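Local coordinates for protein-glutamine deamidase Cif (Burkholderia pseudomallei, PDB 3GQM), which deamidates a glutamine side chain of host NEDD8 to glutamate, which abolishes the activity of cullin-RING ubiquitin ligases and inhibits the host cell cycle, at residues 53-58 with 105-111; 57-61 with 120-125; 112-116 with 258-262. One frame throughout, in Å; residues are numbered along the deposited sequence.

Interaction 1 (53-58 with 105-111); sequences MWNDRY and GLSANNI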
loop_
_atom_site.group_PDB
_atom_site.type_symbol
_atom_site.label_atom_id
_atom_site.label_comp_id
_atom_site.label_asym_id
_atom_site.label_seq_id
_atom_site.Cartn_x
_atom_site.Cartn_y
_atom_site.Cartn_z
ATOM N N MET A 53 -8.556 0.513 9.979
ATOM C CA MET A 53 -7.486 0.605 8.948
ATOM C C MET A 53 -7.745 -0.384 7.780
ATOM O O MET A 53 -7.781 0.029 6.620
ATOM C CB MET A 53 -6.110 0.350 9.586
ATOM C CG MET A 53 -4.918 0.882 8.809
ATOM S SD MET A 53 -5.148 2.630 8.347
ATOM C CE MET A 53 -4.715 2.519 6.617
ATOM N N TRP A 54 -7.971 -1.652 8.111
ATOM C CA TRP A 54 -8.027 -2.725 7.132
ATOM C C TRP A 54 -9.480 -3.174 6.925
ATOM O O TRP A 54 -9.970 -4.105 7.547
ATOM C CB TRP A 54 -7.122 -3.888 7.549
ATOM C CG TRP A 54 -5.695 -3.476 7.981
ATOM C CD1 TRP A 54 -5.027 -3.878 9.116
ATOM C CD2 TRP A 54 -4.791 -2.584 7.282
ATOM N NE1 TRP A 54 -3.777 -3.311 9.159
ATOM C CE2 TRP A 54 -3.598 -2.519 8.046
ATOM C CE3 TRP A 54 -4.878 -1.848 6.093
ATOM C CZ2 TRP A 54 -2.502 -1.726 7.663
ATOM C CZ3 TRP A 54 -3.785 -1.092 5.694
ATOM C CH2 TRP A 54 -2.608 -1.050 6.469
ATOM N N ASN A 55 -10.206 -2.447 6.101
ATOM C CA ASN A 55 -11.589 -2.777 5.851
ATOM C C ASN A 55 -11.696 -2.537 4.357
ATOM O O ASN A 55 -10.954 -1.712 3.810
ATOM C CB ASN A 55 -12.520 -1.855 6.668
ATOM C CG ASN A 55 -13.992 -2.217 6.505
ATOM O OD1 ASN A 55 -14.652 -1.712 5.610
ATOM N ND2 ASN A 55 -14.489 -3.133 7.325
ATOM N N ASP A 56 -12.561 -3.273 3.687
ATOM C CA ASP A 56 -12.638 -3.147 2.227
ATOM C C ASP A 56 -13.813 -2.324 1.712
ATOM O O ASP A 56 -14.152 -2.431 0.539
ATOM C CB ASP A 56 -12.622 -4.518 1.553
ATOM C CG ASP A 56 -13.787 -5.393 1.994
ATOM O OD1 ASP A 56 -13.776 -6.575 1.629
ATOM O OD2 ASP A 56 -14.702 -4.914 2.718
ATOM N N ARG A 57 -14.427 -1.501 2.554
ATOM C CA ARG A 57 -15.447 -0.567 2.026
ATOM C C ARG A 57 -14.725 0.696 1.610
ATOM O O ARG A 57 -14.121 1.360 2.451
ATOM C CB ARG A 57 -16.516 -0.247 3.081
ATOM N N TYR A 58 -14.783 1.050 0.336
ATOM C CA TYR A 58 -13.941 2.151 -0.167
ATOM C C TYR A 58 -14.709 3.360 -0.680
ATOM O O TYR A 58 -14.102 4.337 -1.130
ATOM C CB TYR A 58 -13.013 1.673 -1.272
ATOM C CG TYR A 58 -12.090 0.538 -0.936
ATOM C CD1 TYR A 58 -11.162 0.630 0.104
ATOM C CD2 TYR A 58 -12.107 -0.627 -1.701
ATOM C CE1 TYR A 58 -10.310 -0.417 0.375
ATOM C CE2 TYR A 58 -11.274 -1.655 -1.440
ATOM C CZ TYR A 58 -10.370 -1.556 -0.395
ATOM O OH TYR A 58 -9.520 -2.629 -0.176
ATOM N N GLY A 105 -3.362 -5.440 -2.108
ATOM C CA GLY A 105 -4.449 -4.539 -2.594
ATOM C C GLY A 105 -5.115 -3.806 -1.437
ATOM O O GLY A 105 -5.373 -2.605 -1.509
ATOM N N LEU A 106 -5.328 -4.530 -0.350
ATOM C CA LEU A 106 -5.996 -4.007 0.819
ATOM C C LEU A 106 -5.122 -2.996 1.579
ATOM O O LEU A 106 -5.665 -2.002 2.094
ATOM C CB LEU A 106 -6.396 -5.162 1.754
ATOM C CG LEU A 106 -7.311 -4.782 2.948
ATOM C CD1 LEU A 106 -8.694 -4.341 2.430
ATOM C CD2 LEU A 106 -7.461 -5.927 3.944
ATOM N N SER A 107 -3.803 -3.253 1.670
ATOM C CA SER A 107 -2.890 -2.280 2.301
ATOM C C SER A 107 -2.741 -1.010 1.463
ATOM O O SER A 107 -2.882 0.102 1.990
ATOM C CB SER A 107 -1.513 -2.878 2.633
ATOM O OG SER A 107 -0.820 -3.294 1.429
ATOM N N ALA A 108 -2.541 -1.169 0.147
ATOM C CA ALA A 108 -2.376 -0.029 -0.732
ATOM C C ALA A 108 -3.676 0.799 -0.819
ATOM O O ALA A 108 -3.633 2.041 -0.777
ATOM C CB ALA A 108 -1.910 -0.480 -2.161
ATOM N N ASN A 109 -4.812 0.138 -0.991
ATOM C CA ASN A 109 -6.084 0.851 -1.095
ATOM C C ASN A 109 -6.387 1.698 0.170
ATOM O O ASN A 109 -6.718 2.848 0.073
ATOM C CB ASN A 109 -7.232 -0.128 -1.393
ATOM C CG ASN A 109 -7.249 -0.601 -2.831
ATOM O OD1 ASN A 109 -6.639 -0.005 -3.720
ATOM N ND2 ASN A 109 -7.894 -1.711 -3.053
ATOM N N ASN A 110 -6.222 1.113 1.338
ATOM C CA ASN A 110 -6.486 1.803 2.600
ATOM C C ASN A 110 -5.483 2.882 3.007
ATOM O O ASN A 110 -5.888 3.961 3.449
ATOM C CB ASN A 110 -6.690 0.764 3.698
ATOM C CG ASN A 110 -8.074 0.130 3.580
ATOM O OD1 ASN A 110 -9.069 0.858 3.591
ATOM N ND2 ASN A 110 -8.145 -1.206 3.367
ATOM N N ILE A 111 -4.180 2.614 2.838
ATOM C CA ILE A 111 -3.180 3.679 3.099
ATOM C C ILE A 111 -3.314 4.840 2.101
ATOM O O ILE A 111 -3.116 6.023 2.466
ATOM C CB ILE A 111 -1.729 3.117 3.131
ATOM C CG1 ILE A 111 -1.548 2.241 4.407
ATOM C CG2 ILE A 111 -0.717 4.286 3.057
ATOM C CD1 ILE A 111 -0.377 1.216 4.328
#
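N110, on helix 104-116, which starts at C104, the inferred nucleophile of this papain-like (clan CA) fold, meets the end of helix 47-53 and the loop after it (residues 53-58). Its CB lies 3.9 Å from CE of M53 and, obliquely to the W54 ring, 4.0 Å from CE3 and CZ3. CG is anti to the carbonyl carbon (chi1 -76°), which carries the amide toward the M53–N55 backbone, close to M53 O. ND2 donates to N55 O at 2.9 Å, with N55 O nearly in the amide plane, and also to L106 O one helical turn back. L106 O also accepts from the backbone N of N110, the two donors arriving from opposite faces of the carbonyl. OD1 is taken by R65 from the following loop, so the amide is fixed in rotation.

W54 reaches along the helix: CZ3 approaches CA of S107 at 3.7 Å, and CH2 has CD1 of I111 at its edge, 3.8 Å away. M53 CG covers one indole face. An Asx turn, R57 N to N55 OD1, tightens the loop. Y58 crosses N109 almost perpendicularly; N109 OD1 accepts from K160 NZ, and its ND2 gives Y58 OH a weak bond of 3.4 Å.

Interaction 2 (57-61 with 120-125); sequences RYDTL and VPIDPT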
loop_
_atom_site.group_PDB
_atom_site.type_symbol
_atom_site.label_atom_id
_atom_site.label_comp_id
_atom_site.label_asym_id
_atom_site.label_seq_id
_atom_site.Cartn_x
_atom_site.Cartn_y
_atom_site.Cartn_z
ATOM N N ARG A 57 -14.427 -1.501 2.554
ATOM C CA ARG A 57 -15.447 -0.567 2.026
ATOM C C ARG A 57 -14.725 0.696 1.610
ATOM O O ARG A 57 -14.121 1.360 2.451
ATOM C CB ARG A 57 -16.516 -0.247 3.081
ATOM N N TYR A 58 -14.783 1.050 0.336
ATOM C CA TYR A 58 -13.941 2.151 -0.167
ATOM C C TYR A 58 -14.709 3.360 -0.680
ATOM O O TYR A 58 -14.102 4.337 -1.130
ATOM C CB TYR A 58 -13.013 1.673 -1.272
ATOM C CG TYR A 58 -12.090 0.538 -0.936
ATOM C CD1 TYR A 58 -11.162 0.630 0.104
ATOM C CD2 TYR A 58 -12.107 -0.627 -1.701
ATOM C CE1 TYR A 58 -10.310 -0.417 0.375
ATOM C CE2 TYR A 58 -11.274 -1.655 -1.440
ATOM C CZ TYR A 58 -10.370 -1.556 -0.395
ATOM O OH TYR A 58 -9.520 -2.629 -0.176
ATOM N N ASP A 59 -16.039 3.277 -0.639
ATOM C CA ASP A 59 -16.913 4.325 -1.140
ATOM C C ASP A 59 -17.274 5.285 -0.038
ATOM O O ASP A 59 -17.839 6.304 -0.333
ATOM C CB ASP A 59 -18.207 3.740 -1.756
ATOM C CG ASP A 59 -18.946 2.826 -0.799
ATOM O OD1 ASP A 59 -18.453 1.697 -0.552
ATOM O OD2 ASP A 59 -20.014 3.223 -0.304
ATOM N N THR A 60 -16.948 4.922 1.207
ATOM C CA THR A 60 -17.084 5.687 2.461
ATOM C C THR A 60 -15.696 6.152 2.998
ATOM O O THR A 60 -14.679 5.498 2.747
ATOM C CB THR A 60 -17.696 4.778 3.507
ATOM O OG1 THR A 60 -19.121 4.822 3.360
ATOM C CG2 THR A 60 -17.352 5.185 4.971
ATOM N N LEU A 61 -15.672 7.261 3.733
ATOM C CA LEU A 61 -14.425 7.831 4.259
ATOM C C LEU A 61 -13.833 6.815 5.169
ATOM O O LEU A 61 -14.568 6.255 6.009
ATOM C CB LEU A 61 -14.675 9.092 5.097
ATOM C CG LEU A 61 -14.780 10.456 4.396
ATOM C CD1 LEU A 61 -15.072 11.478 5.461
ATOM C CD2 LEU A 61 -13.493 10.850 3.583
ATOM N N VAL A 120 -14.196 14.318 1.645
ATOM C CA VAL A 120 -14.815 13.672 0.469
ATOM C C VAL A 120 -14.194 12.269 0.246
ATOM O O VAL A 120 -13.010 12.179 -0.005
ATOM C CB VAL A 120 -14.623 14.503 -0.816
ATOM C CG1 VAL A 120 -15.289 13.829 -2.029
ATOM C CG2 VAL A 120 -15.203 15.926 -0.646
ATOM N N PRO A 121 -15.002 11.188 0.337
ATOM C CA PRO A 121 -14.518 9.803 0.182
ATOM C C PRO A 121 -13.846 9.582 -1.171
ATOM O O PRO A 121 -14.250 10.184 -2.168
ATOM C CB PRO A 121 -15.790 8.966 0.298
ATOM C CG PRO A 121 -16.748 9.873 1.085
ATOM C CD PRO A 121 -16.463 11.238 0.547
ATOM N N ILE A 122 -12.789 8.780 -1.192
ATOM C CA ILE A 122 -12.113 8.432 -2.443
ATOM C C ILE A 122 -12.031 6.902 -2.520
ATOM O O ILE A 122 -11.667 6.225 -1.555
ATOM C CB ILE A 122 -10.670 9.020 -2.549
ATOM C CG1 ILE A 122 -10.671 10.552 -2.415
ATOM C CG2 ILE A 122 -10.015 8.674 -3.911
ATOM C CD1 ILE A 122 -9.304 11.110 -1.947
ATOM N N ASP A 123 -12.417 6.375 -3.663
ATOM C CA ASP A 123 -12.428 4.956 -3.877
ATOM C C ASP A 123 -11.308 4.722 -4.838
ATOM O O ASP A 123 -11.447 5.034 -6.016
ATOM C CB ASP A 123 -13.752 4.532 -4.502
ATOM C CG ASP A 123 -13.867 3.037 -4.633
ATOM O OD1 ASP A 123 -12.853 2.285 -4.424
ATOM O OD2 ASP A 123 -14.996 2.639 -4.908
ATOM N N PRO A 124 -10.156 4.258 -4.313
ATOM C CA PRO A 124 -8.997 4.022 -5.140
ATOM C C PRO A 124 -9.277 2.923 -6.136
ATOM O O PRO A 124 -8.541 2.821 -7.084
ATOM C CB PRO A 124 -7.937 3.558 -4.142
ATOM C CG PRO A 124 -8.714 3.108 -2.939
ATOM C CD PRO A 124 -9.952 3.846 -2.905
ATOM N N THR A 125 -10.308 2.093 -5.940
ATOM C CA THR A 125 -10.593 1.060 -6.969
ATOM C C THR A 125 -11.277 1.635 -8.218
ATOM O O THR A 125 -11.291 0.985 -9.266
ATOM C CB THR A 125 -11.399 -0.157 -6.433
ATOM O OG1 THR A 125 -12.698 0.278 -6.021
ATOM C CG2 THR A 125 -10.701 -0.770 -5.265
#
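Two irregular loops run alongside each other at the protein surface, joined by van der Waals packing: Y58–L61, leading toward helix 67-80, and P121–T125, which follows helix 104-116. The packing has two centres. At one, CB of Y58 rests 3.2 Å from OD1 of D123, the side chains crossing at about a right angle. The aspartate turns to its own loop: with CG anti to the backbone N (chi1 -175°), its OD1 accepts from both T125 N, at 3.0 Å, and T125 OG1, at 2.6 Å. Both donors reach it from the same face of the carboxylate, and the first bond makes an Asx turn. This turn places CG2 of T125 3.8 Å from CD2 of the Y58 ring, and CD of P124 approaches CB of Y58.

At the other centre the ring of P121 fits against the loop: its CB lies 3.4 Å from D59 O, and its CG meets CG of L61 at 3.9 Å. CD2 of L61 meets the ring at P121 N, 3.6 Å away, near the carbonyl carbon of V120. Between the centres, Y58 O and I122 O come within 3.1 Å, two acceptors that both receive a hydrogen bond from NZ of K113, as does T60 O. K113 extends from helix 104-116 to these backbone oxygens of both loops; the same helix sets L106 and N110 against Y58, and T116 against I122.

Interaction 3 (112-116 with 258-262); sequences FKLMT and HEYDF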
loop_
_atom_site.group_PDB
_atom_site.type_symbol
_atom_site.label_atom_id
_atom_site.label_comp_id
_atom_site.label_asym_id
_atom_site.label_seq_id
_atom_site.Cartn_x
_atom_site.Cartn_y
_atom_site.Cartn_z
ATOM N N PHE A 112 -3.666 4.515 0.862
ATOM C CA PHE A 112 -4.012 5.549 -0.123
ATOM C C PHE A 112 -5.165 6.468 0.371
ATOM O O PHE A 112 -5.047 7.697 0.274
ATOM C CB PHE A 112 -4.426 4.913 -1.458
ATOM C CG PHE A 112 -4.728 5.922 -2.571
ATOM C CD1 PHE A 112 -3.701 6.326 -3.462
ATOM C CD2 PHE A 112 -6.034 6.468 -2.716
ATOM C CE1 PHE A 112 -3.940 7.260 -4.485
ATOM C CE2 PHE A 112 -6.318 7.394 -3.746
ATOM C CZ PHE A 112 -5.267 7.799 -4.637
ATOM N N LYS A 113 -6.289 5.870 0.813
ATOM C CA LYS A 113 -7.397 6.635 1.389
ATOM C C LYS A 113 -6.907 7.421 2.602
ATOM O O LYS A 113 -7.161 8.646 2.678
ATOM C CB LYS A 113 -8.578 5.716 1.773
ATOM C CG LYS A 113 -9.369 5.167 0.520
ATOM C CD LYS A 113 -10.392 4.068 0.952
ATOM C CE LYS A 113 -11.466 4.614 1.960
ATOM N NZ LYS A 113 -12.445 5.405 1.188
ATOM N N LEU A 114 -6.180 6.751 3.520
ATOM C CA LEU A 114 -5.623 7.465 4.699
ATOM C C LEU A 114 -4.829 8.724 4.330
ATOM O O LEU A 114 -4.966 9.759 4.982
ATOM C CB LEU A 114 -4.732 6.566 5.563
ATOM C CG LEU A 114 -4.432 7.030 6.999
ATOM C CD1 LEU A 114 -5.671 7.015 7.845
ATOM C CD2 LEU A 114 -3.425 6.156 7.658
ATOM N N MET A 115 -4.018 8.642 3.289
ATOM C CA MET A 115 -3.171 9.779 2.916
ATOM C C MET A 115 -3.944 10.938 2.246
ATOM O O MET A 115 -3.637 12.099 2.502
ATOM C CB MET A 115 -2.050 9.277 1.990
ATOM C CG MET A 115 -1.100 8.332 2.708
ATOM S SD MET A 115 0.171 7.672 1.640
ATOM C CE MET A 115 0.966 9.200 1.115
ATOM N N THR A 116 -4.921 10.597 1.383
ATOM C CA THR A 116 -5.528 11.536 0.447
ATOM C C THR A 116 -6.859 12.121 0.905
ATOM O O THR A 116 -7.246 13.147 0.405
ATOM C CB THR A 116 -5.796 10.862 -0.926
ATOM O OG1 THR A 116 -6.596 9.691 -0.746
ATOM C CG2 THR A 116 -4.469 10.468 -1.622
ATOM N N HIS A 258 -2.358 11.015 -7.056
ATOM C CA HIS A 258 -3.360 11.850 -6.412
ATOM C C HIS A 258 -2.635 12.707 -5.403
ATOM O O HIS A 258 -1.897 12.194 -4.553
ATOM C CB HIS A 258 -4.339 10.949 -5.661
ATOM C CG HIS A 258 -5.597 11.631 -5.251
ATOM N ND1 HIS A 258 -5.618 12.681 -4.361
ATOM C CD2 HIS A 258 -6.892 11.406 -5.598
ATOM C CE1 HIS A 258 -6.868 13.085 -4.184
ATOM N NE2 HIS A 258 -7.657 12.332 -4.927
ATOM N N GLU A 259 -2.910 14.003 -5.421
ATOM C CA GLU A 259 -2.318 14.876 -4.421
ATOM C C GLU A 259 -2.816 14.540 -3.028
ATOM O O GLU A 259 -3.920 13.969 -2.852
ATOM C CB GLU A 259 -2.601 16.368 -4.709
ATOM C CG GLU A 259 -4.072 16.728 -4.767
ATOM C CD GLU A 259 -4.275 18.180 -5.225
ATOM O OE1 GLU A 259 -3.930 19.077 -4.442
ATOM O OE2 GLU A 259 -4.739 18.425 -6.372
ATOM N N TYR A 260 -2.002 14.907 -2.044
ATOM C CA TYR A 260 -2.456 14.885 -0.668
ATOM C C TYR A 260 -1.891 16.050 0.114
ATOM O O TYR A 260 -0.795 16.581 -0.191
ATOM C CB TYR A 260 -2.138 13.528 0.014
ATOM C CG TYR A 260 -0.668 13.224 0.313
ATOM C CD1 TYR A 260 -0.076 13.605 1.536
ATOM C CD2 TYR A 260 0.126 12.561 -0.643
ATOM C CE1 TYR A 260 1.264 13.320 1.818
ATOM C CE2 TYR A 260 1.468 12.264 -0.375
ATOM C CZ TYR A 260 2.025 12.616 0.859
ATOM O OH TYR A 260 3.332 12.317 1.060
ATOM N N ASP A 261 -2.668 16.458 1.101
ATOM C CA ASP A 261 -2.229 17.377 2.125
ATOM C C ASP A 261 -1.467 16.633 3.216
ATOM O O ASP A 261 -2.035 15.789 3.891
ATOM C CB ASP A 261 -3.436 18.009 2.807
ATOM C CG ASP A 261 -3.014 19.047 3.816
ATOM O OD1 ASP A 261 -2.831 20.197 3.389
ATOM O OD2 ASP A 261 -2.823 18.719 5.009
ATOM N N PHE A 262 -0.215 16.976 3.444
ATOM C CA PHE A 262 0.511 16.309 4.526
ATOM C C PHE A 262 -0.079 16.374 5.939
ATOM O O PHE A 262 -0.028 15.395 6.697
ATOM C CB PHE A 262 1.980 16.756 4.547
ATOM C CG PHE A 262 2.798 16.009 5.526
ATOM C CD1 PHE A 262 3.205 14.694 5.236
ATOM C CD2 PHE A 262 3.141 16.597 6.755
ATOM C CE1 PHE A 262 3.944 13.962 6.163
ATOM C CE2 PHE A 262 3.886 15.895 7.697
ATOM C CZ PHE A 262 4.299 14.578 7.414
HETATM O O HOH W 1 -6.330 14.714 -1.443
#
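F112, M115 and T116, on the last turn of helix 104-116, pack against H258 and Y260 of the edge strand 253-260. The segment axes approach to 8.4 Å and make an angle of 54°.

The tight part is aromatic. M115 extends from the helix and bends only at chi3 (60°), which lays its methyl over one face of Y260: CE is 3.8 Å from the ring centroid, displaced toward the rim, and touches CE2 at 3.4 Å. The sulfur stands farther above the same ring in a Met-aromatic contact. The phenol end of Y260 is held by D164 of strand 159-165, the next strand but one in the sheet, while its CB packs on M115 O. On the other flank, the ring of F112 turns its edge to the face of H258 in an offset edge-to-face pair with planes at 88°, and CZ of F112 comes within 3.4 Å of CB of H258. T116 sits in the angle between these two rings. Its CB lies 4.2 Å from the imidazole centroid, over the face, and its CG2 covers one face of F112. OG1 of T116 bonds back to F112 O, leaving the methyl to do this packing.

Toward solvent the contact thins out. E259 points away from the helix, and D261 turns its carboxylate to Q264 N as the N-cap of helix 262-273. Here a water donates to both T116 O and E259 O, bridging the helix end to the strand. E259 O also takes an in-plane bond of 2.6 Å from ND1 of H258, which sets the imidazole's rotation. Such packing of the helix that starts at the inferred catalytic cysteine against an antiparallel sheet is characteristic of the papain-like fold.

How the interactions relate
From the N terminus, the loop after helix 47-53 first meets helix 104-116 in interaction 1, closing an excursion that is half helix and holds no strand. Interaction 2, sharing R57 and Y58, starts from the same loop but ends farther along, beyond helix 104-116, in the loop that follows it. Interaction 3 opens on the end of helix 104-116 after interaction 1 has closed and crosses interaction 2, whose second segment comes later; its own partner lies 142 residues on, in strand 253-260. Helix 104-116 is thus the common element, with the N-terminal loop on one flank and the sheet on another. K113 links all three through its contacts with both loops.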